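Local atomic coordinates of fiber protein (Human adenovirus 16, PDB entry 3CNC), a protein that forms the trimeric fiber of the virus, whose terminal knob, the part in this crystal structure, probably attaches to host-cell receptors such as CD46. Residues Gly45-Asp50 with Ser106-Leu111; Val90-Ala93 with Gln99-Thr102; Ser126-Met131 with Met183-Asn188; Pro138-Thr141 with Thr146-Glu149. All blocks are in the same frame, centred on the assembly; numbering follows the deposited sequence.

Contact 1 of 4, residues Gly45-Asp50 with Ser106-Leu111; sequences GEDSPD and SLKSNL
Lys108 lays its side chain along the loop of Asp47 and Pro49, and this one side chain carries the contact. Its CB bond points toward the other segment. The proline ring is met first: CB of Lys108 is 4.5 Å from CG of Pro49, a loose apolar touch. CG then takes the place beside the backbone N (chi1 -55°). The side chain bends at the next torsion (chi2 -57°) and runs straight from there to its end. This course brings three methylenes past one backbone carbonyl. The O of Asp47 is 4.0 Å from CG, 4.2 Å from CD and 3.9 Å from CE of Lys108. None of these is a hydrogen bond.

At the tip, NZ of Lys108 turns back to its own loop. It is hydrogen-bonded to the backbone O of Ser105 and to the backbone O of Thr102. The carboxylate of Asp47 stands beyond salt-bridge distance, with OD1 of Asp47 4.4 Å from NZ of Lys108.

The contact joins two surface loops of the knob domain. One leads into strand 51-60 and the other into strand 112-115. No hydrogen bond crosses between the two segments. The lysine ammonium is fixed mainly by carbonyls of its own loop, and its aliphatic part serves as the packing surface. The nearby aspartate probably adds a modest electrostatic attraction, which would favour the positive charge on Lys108.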
loop_
_atom_site.group_PDB
_atom_site.type_symbol
_atom_site.label_atom_id
_atom_site.label_comp_id
_atom_site.label_asym_id
_atom_site.label_seq_id
_atom_site.Cartn_x
_atom_site.Cartn_y
_atom_site.Cartn_z
ATOM N N GLY A 45 16.327 23.062 15.234
ATOM C CA GLY A 45 16.230 24.423 15.732
ATOM C C GLY A 45 15.618 25.437 14.784
ATOM O O GLY A 45 15.055 26.437 15.231
ATOM N N GLU A 46 15.728 25.197 13.480
ATOM C CA GLU A 46 15.173 26.112 12.488
ATOM C C GLU A 46 13.680 26.348 12.669
ATOM O O GLU A 46 12.962 25.489 13.187
ATOM C CB GLU A 46 15.431 25.583 11.077
ATOM C CG GLU A 46 16.749 26.029 10.498
ATOM C CD GLU A 46 16.893 27.537 10.538
ATOM O OE1 GLU A 46 15.990 28.234 10.023
ATOM O OE2 GLU A 46 17.905 28.025 11.085
ATOM N N ASP A 47 13.221 27.517 12.229
ATOM C CA ASP A 47 11.811 27.897 12.323
ATOM C C ASP A 47 11.211 28.192 10.950
ATOM O O ASP A 47 9.989 28.167 10.779
ATOM C CB ASP A 47 11.648 29.137 13.210
ATOM C CG ASP A 47 11.497 28.795 14.678
ATOM O OD1 ASP A 47 10.501 28.129 15.034
ATOM O OD2 ASP A 47 12.373 29.193 15.475
ATOM N N SER A 48 12.073 28.485 9.979
ATOM C CA SER A 48 11.615 28.790 8.627
ATOM C C SER A 48 11.727 27.570 7.711
ATOM O O SER A 48 12.716 26.835 7.744
ATOM C CB SER A 48 12.422 29.944 8.034
ATOM O OG SER A 48 13.768 29.553 7.840
ATOM N N PRO A 49 10.700 27.348 6.880
ATOM C CA PRO A 49 10.623 26.232 5.931
ATOM C C PRO A 49 11.892 26.037 5.129
ATOM O O PRO A 49 12.391 26.980 4.516
ATOM C CB PRO A 49 9.450 26.619 5.040
ATOM C CG PRO A 49 8.530 27.281 6.002
ATOM C CD PRO A 49 9.474 28.162 6.830
ATOM N N ASP A 50 12.407 24.813 5.127
ATOM C CA ASP A 50 13.610 24.509 4.365
ATOM C C ASP A 50 13.385 23.322 3.417
ATOM O O ASP A 50 14.329 22.774 2.850
ATOM C CB ASP A 50 14.787 24.248 5.310
ATOM C CG ASP A 50 14.610 23.000 6.138
ATOM O OD1 ASP A 50 13.450 22.602 6.384
ATOM O OD2 ASP A 50 15.638 22.425 6.555
ATOM N N SER A 106 7.089 19.961 12.546
ATOM C CA SER A 106 8.034 20.298 11.496
ATOM C C SER A 106 7.282 21.059 10.408
ATOM O O SER A 106 7.868 21.902 9.734
ATOM C CB SER A 106 8.644 19.039 10.896
ATOM O OG SER A 106 9.265 18.253 11.889
ATOM N N LEU A 107 5.992 20.752 10.242
ATOM C CA LEU A 107 5.139 21.409 9.246
ATOM C C LEU A 107 4.676 22.763 9.789
ATOM O O LEU A 107 4.086 22.835 10.865
ATOM C CB LEU A 107 3.923 20.531 8.929
ATOM C CG LEU A 107 2.933 21.011 7.861
ATOM C CD1 LEU A 107 3.617 21.101 6.495
ATOM C CD2 LEU A 107 1.753 20.043 7.811
ATOM N N LYS A 108 4.924 23.833 9.039
ATOM C CA LYS A 108 4.574 25.171 9.509
ATOM C C LYS A 108 3.296 25.807 8.999
ATOM O O LYS A 108 2.987 26.940 9.351
ATOM C CB LYS A 108 5.744 26.125 9.274
ATOM C CG LYS A 108 7.042 25.646 9.906
ATOM C CD LYS A 108 6.890 25.410 11.410
ATOM C CE LYS A 108 8.205 24.922 12.027
ATOM N NZ LYS A 108 8.124 24.782 13.516
ATOM N N SER A 109 2.554 25.103 8.158
ATOM C CA SER A 109 1.282 25.627 7.685
ATOM C C SER A 109 0.276 24.504 7.927
ATOM O O SER A 109 0.578 23.333 7.679
ATOM C CB SER A 109 1.359 26.015 6.202
ATOM O OG SER A 109 2.039 25.036 5.447
ATOM N N ASN A 110 -0.901 24.846 8.444
ATOM C CA ASN A 110 -1.908 23.828 8.734
ATOM C C ASN A 110 -2.436 23.166 7.464
ATOM O O ASN A 110 -2.462 23.771 6.393
ATOM C CB ASN A 110 -3.068 24.430 9.552
ATOM C CG ASN A 110 -4.034 23.360 10.096
ATOM O OD1 ASN A 110 -3.612 22.329 10.636
ATOM N ND2 ASN A 110 -5.335 23.614 9.961
ATOM N N LEU A 111 -2.825 21.902 7.596
ATOM C CA LEU A 111 -3.367 21.130 6.487
ATOM C C LEU A 111 -4.789 21.623 6.281
ATOM O O LEU A 111 -5.305 22.377 7.099
ATOM C CB LEU A 111 -3.403 19.639 6.848
ATOM C CG LEU A 111 -2.094 18.924 7.203
ATOM C CD1 LEU A 111 -2.419 17.591 7.873
ATOM C CD2 LEU A 111 -1.242 18.708 5.948
#

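Contact 2 of 4, residues Val90-Ala93 with Gln99-Thr102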
loop_
_atom_site.group_PDB
_atom_site.type_symbol
_atom_site.label_atom_id
_atom_site.label_comp_id
_atom_site.label_asym_id
_atom_site.label_seq_id
_atom_site.Cartn_x
_atom_site.Cartn_y
_atom_site.Cartn_z
ATOM N N VAL A 90 10.266 14.252 10.406
ATOM C CA VAL A 90 9.198 15.204 10.210
ATOM C C VAL A 90 8.225 14.799 11.301
ATOM O O VAL A 90 7.674 13.700 11.278
ATOM C CB VAL A 90 8.539 15.061 8.828
ATOM C CG1 VAL A 90 7.288 15.912 8.762
ATOM C CG2 VAL A 90 9.520 15.488 7.744
ATOM N N ASN A 91 8.041 15.671 12.281
ATOM C CA ASN A 91 7.142 15.364 13.378
ATOM C C ASN A 91 5.882 16.196 13.235
ATOM O O ASN A 91 5.946 17.372 12.881
ATOM C CB ASN A 91 7.832 15.659 14.716
ATOM C CG ASN A 91 9.244 15.088 14.779
ATOM O OD1 ASN A 91 9.469 13.901 14.509
ATOM N ND2 ASN A 91 10.204 15.935 15.138
ATOM N N LEU A 92 4.738 15.577 13.504
ATOM C CA LEU A 92 3.448 16.255 13.403
ATOM C C LEU A 92 2.656 16.114 14.703
ATOM O O LEU A 92 2.433 14.997 15.196
ATOM C CB LEU A 92 2.645 15.665 12.242
ATOM C CG LEU A 92 2.789 16.240 10.827
ATOM C CD1 LEU A 92 4.225 16.545 10.502
ATOM C CD2 LEU A 92 2.200 15.247 9.834
ATOM N N ALA A 93 2.243 17.248 15.262
ATOM C CA ALA A 93 1.466 17.252 16.496
ATOM C C ALA A 93 0.154 17.986 16.238
ATOM O O ALA A 93 0.147 19.085 15.687
ATOM C CB ALA A 93 2.258 17.933 17.616
ATOM N N GLN A 99 -6.110 19.784 14.271
ATOM C CA GLN A 99 -5.419 20.909 13.651
ATOM C C GLN A 99 -3.934 20.806 14.013
ATOM O O GLN A 99 -3.586 20.452 15.149
ATOM C CB GLN A 99 -5.964 22.236 14.190
ATOM C CG GLN A 99 -7.474 22.378 14.148
ATOM C CD GLN A 99 -8.014 22.475 12.739
ATOM O OE1 GLN A 99 -7.620 23.353 11.974
ATOM N NE2 GLN A 99 -8.924 21.574 12.388
ATOM N N ILE A 100 -3.062 21.109 13.057
ATOM C CA ILE A 100 -1.624 21.070 13.307
ATOM C C ILE A 100 -1.207 22.133 14.326
ATOM O O ILE A 100 -1.687 23.268 14.292
ATOM C CB ILE A 100 -0.824 21.315 12.000
ATOM C CG1 ILE A 100 -0.731 20.024 11.190
ATOM C CG2 ILE A 100 0.565 21.819 12.313
ATOM C CD1 ILE A 100 0.166 18.961 11.831
ATOM N N ILE A 101 -0.333 21.764 15.256
ATOM C CA ILE A 101 0.162 22.732 16.224
ATOM C C ILE A 101 1.559 23.042 15.685
ATOM O O ILE A 101 2.508 22.297 15.912
ATOM C CB ILE A 101 0.243 22.138 17.645
ATOM C CG1 ILE A 101 -1.170 21.771 18.136
ATOM C CG2 ILE A 101 0.881 23.157 18.592
ATOM C CD1 ILE A 101 -1.203 20.956 19.431
ATOM N N THR A 102 1.662 24.141 14.950
ATOM C CA THR A 102 2.915 24.527 14.306
ATOM C C THR A 102 4.184 24.653 15.137
ATOM O O THR A 102 5.230 24.153 14.729
ATOM C CB THR A 102 2.730 25.826 13.495
ATOM O OG1 THR A 102 2.183 26.846 14.340
ATOM C CG2 THR A 102 1.773 25.589 12.326
#
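The carbonyl O of Ala93 is met by two neighbouring residues of the facing loop. The N of Ile101 donates a 2.8 Å hydrogen bond to the O of Ala93 that is close to straight, 163° at the hydrogen. The donor lies nearly along the C=O axis of Ala93. A weaker CA-H...O contact comes from CA of Ile100, 3.6 Å from the same O of Ala93. CB of Ile101 also stands 3.6 Å from the O of Ala93, so aliphatic carbon helps to enclose it.

The apolar part is small. CD1 of Ile100 reaches CG of Leu92 at 3.9 Å and lies 4.1 Å from CB of Leu92. The two side chains run at a slant to each other. The bond from CA to CB of Ile100 does not aim at the strand, but the bend at chi2 (-70°) brings its CD1 methyl nearer.

OG of Ser105 bridges strand and loop, hydrogen-bonded to the N of Ala93 and to the O of Ile101.

Strand 85-94 is an outermost strand of the four-stranded antiparallel sheet within this chain. Along one edge it pairs with strand 185-194, where the backbone of Leu92 bonds to that of Met187. Segment 99-102, which forms no regular strand, meets strand 85-94 near its C-terminal end. The loop then runs on beside the strand, with the backbone of Ser106 bonded to that of Asn91.

Contact 3 of 4, residues Ser126-Met131 with Met183-Asn188; sequences SAKGFM and MAYAMN
Met131 follows the 3-10 turn 128-130 and faces Tyr185 on strand 185-194, with the two CA atoms 6.7 Å apart. The contact is a Met-aromatic one, set in the antiparallel beta-sandwich of the knob domain. Ala184 and Tyr185 are both paired with Phe94 of strand 85-94, a classic beta bulge.

Met131 covers one face of the tyrosine ring. CG of Met131 stands 3.6 Å from the ring centroid of Tyr185, 17° off the normal, which is a CH-pi contact. On the same face, CB of Met131 lies toward the CD2 side, 3.5 Å from CD2 of Tyr185. With CG beside the backbone N (chi1 -59°) and a second bend at chi2, the chain passes across the face at about a right angle to the tyrosine side chain, and its end leads away. The sulfur ends up oblique, with SD of Met131 4.4 Å from the ring centroid of Tyr185.

The turn before Met131 is held by local bonds. The N of Lys128 donates to OG of Ser126 at 3.2 Å, an ST turn. The N of Met131 closes the 3-10 turn on the O of Lys128 at 3.0 Å. Phe130 packs on Leu30 and Lys59, while Met187 packs on Leu55 and Leu57, so both segments also meet the six-stranded sheet.

Lys128 is extended as far as CE, bends at its last torsion and passes the phenol end at a slant. Glu218 is a weak partner of both its NZ and the tyrosine hydroxyl. CG and CE of Lys128 are each 3.6 Å from OH of Tyr185.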
loop_
_atom_site.group_PDB
_atom_site.type_symbol
_atom_site.label_atom_id
_atom_site.label_comp_id
_atom_site.label_asym_id
_atom_site.label_seq_id
_atom_site.Cartn_x
_atom_site.Cartn_y
_atom_site.Cartn_z
ATOM N N SER A 126 -12.831 20.916 13.002
ATOM C CA SER A 126 -12.463 19.544 13.299
ATOM C C SER A 126 -12.109 18.641 12.124
ATOM O O SER A 126 -12.867 18.475 11.166
ATOM C CB SER A 126 -13.548 18.861 14.135
ATOM O OG SER A 126 -13.127 17.555 14.488
ATOM N N ALA A 127 -10.928 18.055 12.244
ATOM C CA ALA A 127 -10.379 17.123 11.281
ATOM C C ALA A 127 -10.023 15.912 12.151
ATOM O O ALA A 127 -9.129 15.127 11.826
ATOM C CB ALA A 127 -9.122 17.721 10.648
ATOM N N LYS A 128 -10.735 15.790 13.275
ATOM C CA LYS A 128 -10.515 14.716 14.238
ATOM C C LYS A 128 -10.607 13.354 13.579
ATOM O O LYS A 128 -9.837 12.443 13.895
ATOM C CB LYS A 128 -11.532 14.808 15.373
ATOM C CG LYS A 128 -11.242 13.878 16.539
ATOM C CD LYS A 128 -12.404 13.869 17.509
ATOM C CE LYS A 128 -12.319 12.682 18.456
ATOM N NZ LYS A 128 -13.677 12.192 18.835
ATOM N N GLY A 129 -11.550 13.226 12.652
ATOM C CA GLY A 129 -11.722 11.973 11.950
ATOM C C GLY A 129 -10.534 11.518 11.118
ATOM O O GLY A 129 -10.537 10.395 10.609
ATOM N N PHE A 130 -9.525 12.375 10.964
ATOM C CA PHE A 130 -8.336 12.030 10.177
ATOM C C PHE A 130 -7.170 11.585 11.048
ATOM O O PHE A 130 -6.152 11.118 10.539
ATOM C CB PHE A 130 -7.867 13.233 9.345
ATOM C CG PHE A 130 -8.786 13.593 8.219
ATOM C CD1 PHE A 130 -9.776 14.554 8.391
ATOM C CD2 PHE A 130 -8.664 12.963 6.981
ATOM C CE1 PHE A 130 -10.647 14.888 7.327
ATOM C CE2 PHE A 130 -9.515 13.280 5.921
ATOM C CZ PHE A 130 -10.509 14.245 6.091
ATOM N N MET A 131 -7.317 11.745 12.358
ATOM C CA MET A 131 -6.259 11.394 13.299
ATOM C C MET A 131 -6.077 9.905 13.546
ATOM O O MET A 131 -6.995 9.105 13.365
ATOM C CB MET A 131 -6.519 12.069 14.649
ATOM C CG MET A 131 -6.597 13.573 14.579
ATOM S SD MET A 131 -5.038 14.269 14.029
ATOM C CE MET A 131 -5.394 14.521 12.273
ATOM N N MET A 183 -1.831 19.134 23.136
ATOM C CA MET A 183 -1.640 18.121 22.106
ATOM C C MET A 183 -2.523 16.899 22.314
ATOM O O MET A 183 -2.595 16.374 23.416
ATOM C CB MET A 183 -0.174 17.703 22.094
ATOM C CG MET A 183 0.221 16.839 20.934
ATOM S SD MET A 183 1.995 16.658 20.961
ATOM C CE MET A 183 2.230 15.035 20.224
ATOM N N ALA A 184 -3.182 16.447 21.248
ATOM C CA ALA A 184 -4.072 15.288 21.316
ATOM C C ALA A 184 -3.631 14.126 20.424
ATOM O O ALA A 184 -3.958 12.965 20.698
ATOM C CB ALA A 184 -5.493 15.709 20.949
ATOM N N TYR A 185 -2.891 14.426 19.357
ATOM C CA TYR A 185 -2.435 13.379 18.446
ATOM C C TYR A 185 -1.042 13.627 17.934
ATOM O O TYR A 185 -0.581 14.766 17.900
ATOM C CB TYR A 185 -3.371 13.264 17.248
ATOM C CG TYR A 185 -4.813 13.149 17.641
ATOM C CD1 TYR A 185 -5.603 14.287 17.793
ATOM C CD2 TYR A 185 -5.373 11.905 17.931
ATOM C CE1 TYR A 185 -6.917 14.188 18.229
ATOM C CE2 TYR A 185 -6.688 11.795 18.372
ATOM C CZ TYR A 185 -7.453 12.938 18.519
ATOM O OH TYR A 185 -8.750 12.833 18.960
ATOM N N ALA A 186 -0.379 12.555 17.519
ATOM C CA ALA A 186 0.966 12.664 16.986
ATOM C C ALA A 186 1.151 11.731 15.808
ATOM O O ALA A 186 0.601 10.628 15.780
ATOM C CB ALA A 186 2.013 12.342 18.072
ATOM N N MET A 187 1.951 12.180 14.847
ATOM C CA MET A 187 2.262 11.395 13.657
ATOM C C MET A 187 3.678 11.764 13.223
ATOM O O MET A 187 3.906 12.853 12.714
ATOM C CB MET A 187 1.257 11.712 12.549
ATOM C CG MET A 187 1.398 10.843 11.309
ATOM S SD MET A 187 -0.058 10.974 10.240
ATOM C CE MET A 187 0.438 12.191 9.139
ATOM N N ASN A 188 4.632 10.866 13.431
ATOM C CA ASN A 188 6.014 11.150 13.060
ATOM C C ASN A 188 6.545 10.262 11.955
ATOM O O ASN A 188 6.259 9.064 11.908
ATOM C CB ASN A 188 6.942 11.025 14.274
ATOM C CG ASN A 188 6.561 11.971 15.383
ATOM O OD1 ASN A 188 5.847 12.945 15.156
ATOM N ND2 ASN A 188 7.042 11.701 16.589
#

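Contact 4 of 4, residues Pro138-Thr141 with Thr146-Glu149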
loop_
_atom_site.group_PDB
_atom_site.type_symbol
_atom_site.label_atom_id
_atom_site.label_comp_id
_atom_site.label_asym_id
_atom_site.label_seq_id
_atom_site.Cartn_x
_atom_site.Cartn_y
_atom_site.Cartn_z
ATOM N N PRO A 138 -2.232 3.828 21.285
ATOM C CA PRO A 138 -2.266 4.591 22.540
ATOM C C PRO A 138 -1.025 5.409 22.838
ATOM O O PRO A 138 0.036 5.192 22.260
ATOM C CB PRO A 138 -2.470 3.510 23.616
ATOM C CG PRO A 138 -2.779 2.224 22.842
ATOM C CD PRO A 138 -2.002 2.401 21.558
ATOM N N PHE A 139 -1.179 6.360 23.753
ATOM C CA PHE A 139 -0.067 7.180 24.193
ATOM C C PHE A 139 0.625 6.481 25.370
ATOM O O PHE A 139 -0.009 5.708 26.107
ATOM C CB PHE A 139 -0.556 8.560 24.634
ATOM C CG PHE A 139 -0.807 9.512 23.490
ATOM C CD1 PHE A 139 -2.086 9.668 22.961
ATOM C CD2 PHE A 139 0.239 10.265 22.956
ATOM C CE1 PHE A 139 -2.319 10.564 21.917
ATOM C CE2 PHE A 139 0.016 11.162 21.913
ATOM C CZ PHE A 139 -1.267 11.314 21.392
ATOM N N ILE A 140 1.923 6.733 25.525
ATOM C CA ILE A 140 2.693 6.155 26.630
ATOM C C ILE A 140 2.090 6.633 27.946
ATOM O O ILE A 140 1.900 7.837 28.147
ATOM C CB ILE A 140 4.150 6.616 26.597
ATOM C CG1 ILE A 140 4.872 5.956 25.428
ATOM C CG2 ILE A 140 4.817 6.303 27.932
ATOM C CD1 ILE A 140 6.255 6.493 25.210
ATOM N N THR A 141 1.807 5.696 28.843
ATOM C CA THR A 141 1.204 6.036 30.124
ATOM C C THR A 141 2.134 5.823 31.326
ATOM O O THR A 141 1.958 6.450 32.381
ATOM C CB THR A 141 -0.102 5.241 30.325
ATOM O OG1 THR A 141 -0.764 5.708 31.497
ATOM C CG2 THR A 141 0.183 3.764 30.475
ATOM N N THR A 146 6.747 0.388 26.084
ATOM C CA THR A 146 7.319 0.381 24.735
ATOM C C THR A 146 6.317 0.730 23.626
ATOM O O THR A 146 6.659 1.452 22.685
ATOM C CB THR A 146 7.939 -0.996 24.406
ATOM O OG1 THR A 146 7.007 -2.029 24.753
ATOM C CG2 THR A 146 9.240 -1.204 25.184
ATOM N N LEU A 147 5.092 0.205 23.736
ATOM C CA LEU A 147 4.035 0.461 22.758
ATOM C C LEU A 147 4.478 0.300 21.306
ATOM O O LEU A 147 4.330 1.221 20.496
ATOM C CB LEU A 147 3.470 1.870 22.947
ATOM C CG LEU A 147 2.413 1.991 24.035
ATOM C CD1 LEU A 147 1.905 3.430 24.127
ATOM C CD2 LEU A 147 1.277 1.013 23.723
ATOM N N ASN A 148 5.000 -0.872 20.971
ATOM C CA ASN A 148 5.466 -1.113 19.614
ATOM C C ASN A 148 4.379 -1.223 18.549
ATOM O O ASN A 148 4.702 -1.292 17.362
ATOM C CB ASN A 148 6.363 -2.353 19.580
ATOM C CG ASN A 148 7.715 -2.109 20.238
ATOM O OD1 ASN A 148 8.085 -0.960 20.520
ATOM N ND2 ASN A 148 8.466 -3.184 20.471
ATOM N N GLU A 149 3.107 -1.244 18.954
ATOM C CA GLU A 149 1.993 -1.310 17.988
ATOM C C GLU A 149 1.786 0.076 17.387
ATOM O O GLU A 149 0.942 0.263 16.505
ATOM C CB GLU A 149 0.666 -1.694 18.654
ATOM C CG GLU A 149 0.787 -2.533 19.886
ATOM C CD GLU A 149 0.988 -1.713 21.151
ATOM O OE1 GLU A 149 -0.012 -1.216 21.712
ATOM O OE2 GLU A 149 2.149 -1.573 21.580
#
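Leu147 pushes its CD1 methyl against the backbone of Pro138 to Ile140, and this is the tight part of the contact. CD1 of Leu147 is 3.2 Å from the O of Pro138, a close approach for a methyl. CD1 of Leu147 is also 3.5 Å from the C of Phe139. The N of Ile140 is 3.6 Å from CD1 of Leu147. The CB bond of Leu147 points toward 138-141, and chi1 (-83°) sets CG beside the backbone N.

Packing between side chains is looser. CG1 of Ile140 is 4.1 Å from CD1 of Leu147. The other methyl, CD2 of Leu147, rests 4.2 Å from CD of Pro138. The contact lies at the surface, and its touching residues stay partly exposed. No hydrogen bond joins the two segments.

At the other end, OE1 of Glu149 comes within 4.1 Å of CD of Pro138. Its main partner is Lys35 of the second subunit, with which it forms a salt bridge. Pro138 also packs on that lysine of the second subunit.

Both segments belong to the long connection between strands 118-119 and 151-159, the FG loop in the usual lettering of knob strands, here beside a subunit interface of the trimer.

In the fold
From the N terminus, the loop before strand 51-60 opens contact 1. Its closure at 106-111 spans strands 51-60, 63-72 and 85-94. Contact 2 is a short closure within that span, and the two touch through Asn110 to Ile100 and Ser106 to Asn91. Contact 3 opens later, after strand 118-119, and closes on strand 185-194. It meets contact 2 in the four-stranded sheet, where strands 85-94 and 185-194 are neighbours. Contact 4 is a small closure within the span of contact 3. They touch where Phe139 packs on Ala184 and Tyr185. Contacts 1 and 4 lie far apart, centres about 27 Å. No two spans cross.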